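Local coordinates for Nitrate/nitrite binding protein NrtA (Synechocystis sp., PDB 2G29) that binds nitrate as the solute-binding component of the NrtABCD ABC transporter, which takes up nitrate and probably nitrite as well, at residues Q195-A198 with N199-N203. Numbering follows the deposited sequence.
Sequences QMVA and NVKVN
Asn199 reaches back to the carbonyl of Gln195 and grips it twice, a worked example of a side chain doubling a helical backbone bond. Its backbone N makes the usual i to i+4 bond to Gln195 O at 3.1 Å. Followed outward, the side chain has CB 3.5 Å from Gln195 O and nearly as close to Met196 O; CG lies about as near to Gln195 O, and at the tip ND2 donates to that oxygen over 2.8 Å, almost straight (169°). The acceptor sits in the amide plane of Asn199, yet ND2 stands well above the Gln195 carbonyl plane, and the two donors approach from its opposite faces. CG stands on the backbone-N side, roughly opposite the carbonyl carbon (chi1 -87°), which turns the amide back to the first turn. Cut back to an alanine, Asn199 would lose the ND2 bond, and the Gln195 carbonyl, without this second donor, would probably be less firmly fixed. Met196 O accepts from Val200 N at 3.0 Å, while the last i to i+4 bond, Val202 N to Ala198 O, is weak. Buried Met196 and Val200 pack on Phe208 of strand 207-211, the Met196 side chain about 6 Å from that of nitrate-binding His167. Asn203, with positive phi, closes this short helix of the periplasmic-binding-protein fold in a Schellman motif (Asn203 N to Val200 O, Ala204 N to Asn199 O).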
loop_
_atom_site.group_PDB
_atom_site.type_symbol
_atom_site.label_atom_id
_atom_site.label_comp_id
_atom_site.label_asym_id
_atom_site.label_seq_id
_atom_site.Cartn_x
_atom_site.Cartn_y
_atom_site.Cartn_z
ATOM N N GLN A 195 6.840 1.079 13.567
ATOM C CA GLN A 195 8.062 0.839 14.315
ATOM C C GLN A 195 9.320 1.046 13.456
ATOM O O GLN A 195 10.442 0.870 13.952
ATOM C CB GLN A 195 8.077 -0.590 14.875
ATOM C CG GLN A 195 6.982 -0.819 15.932
ATOM C CD GLN A 195 6.856 -2.278 16.352
ATOM O OE1 GLN A 195 7.859 -3.001 16.466
ATOM N NE2 GLN A 195 5.622 -2.721 16.595
ATOM N N MET A 196 9.145 1.464 12.192
ATOM C CA MET A 196 10.307 1.664 11.316
ATOM C C MET A 196 11.254 2.742 11.841
ATOM O O MET A 196 12.479 2.534 11.853
ATOM C CB MET A 196 9.830 2.025 9.900
ATOM C CG MET A 196 9.245 0.879 9.115
ATOM S SD MET A 196 10.586 -0.157 8.484
ATOM C CE MET A 196 9.637 -1.338 7.515
ATOM N N VAL A 197 10.716 3.893 12.239
ATOM C CA VAL A 197 11.554 4.976 12.735
ATOM C C VAL A 197 12.341 4.541 13.991
ATOM O O VAL A 197 13.561 4.768 14.077
ATOM C CB VAL A 197 10.672 6.248 12.985
ATOM C CG1 VAL A 197 11.495 7.357 13.687
ATOM C CG2 VAL A 197 10.187 6.789 11.662
ATOM N N ALA A 198 11.684 3.861 14.936
ATOM C CA ALA A 198 12.390 3.427 16.154
ATOM C C ALA A 198 13.513 2.457 15.821
ATOM O O ALA A 198 14.582 2.465 16.459
ATOM C CB ALA A 198 11.416 2.765 17.116
ATOM N N ASN A 199 13.283 1.614 14.825
ATOM C CA ASN A 199 14.298 0.650 14.429
ATOM C C ASN A 199 15.496 1.285 13.742
ATOM O O ASN A 199 16.637 0.908 14.040
ATOM C CB ASN A 199 13.684 -0.436 13.539
ATOM C CG ASN A 199 13.111 -1.568 14.350
ATOM O OD1 ASN A 199 13.777 -2.582 14.561
ATOM N ND2 ASN A 199 11.895 -1.393 14.850
ATOM N N VAL A 200 15.277 2.261 12.858
ATOM C CA VAL A 200 16.435 2.850 12.195
ATOM C C VAL A 200 17.271 3.613 13.232
ATOM O O VAL A 200 18.497 3.687 13.135
ATOM C CB VAL A 200 16.046 3.731 10.941
ATOM C CG1 VAL A 200 15.469 5.063 11.352
ATOM C CG2 VAL A 200 17.288 3.889 10.026
ATOM N N LYS A 201 16.606 4.114 14.262
ATOM C CA LYS A 201 17.305 4.814 15.339
ATOM C C LYS A 201 18.291 3.910 16.053
ATOM O O LYS A 201 19.261 4.401 16.645
ATOM C CB LYS A 201 16.304 5.393 16.340
ATOM C CG LYS A 201 15.311 6.370 15.731
ATOM C CD LYS A 201 14.313 6.860 16.767
ATOM C CE LYS A 201 15.004 7.219 18.073
ATOM N NZ LYS A 201 15.155 6.036 18.964
ATOM N N VAL A 202 18.012 2.611 16.116
ATOM C CA VAL A 202 18.938 1.689 16.797
ATOM C C VAL A 202 19.733 0.851 15.796
ATOM O O VAL A 202 20.239 -0.224 16.128
ATOM C CB VAL A 202 18.206 0.746 17.796
ATOM C CG1 VAL A 202 17.739 1.555 18.992
ATOM C CG2 VAL A 202 17.035 0.042 17.130
ATOM N N ASN A 203 19.829 1.354 14.566
ATOM C CA ASN A 203 20.577 0.695 13.502
ATOM C C ASN A 203 20.191 -0.763 13.237
ATOM O O ASN A 203 21.058 -1.622 13.007
ATOM C CB ASN A 203 22.094 0.775 13.793
ATOM C CG ASN A 203 22.919 0.665 12.532
ATOM O OD1 ASN A 203 22.539 1.219 11.495
ATOM N ND2 ASN A 203 24.059 -0.031 12.602
#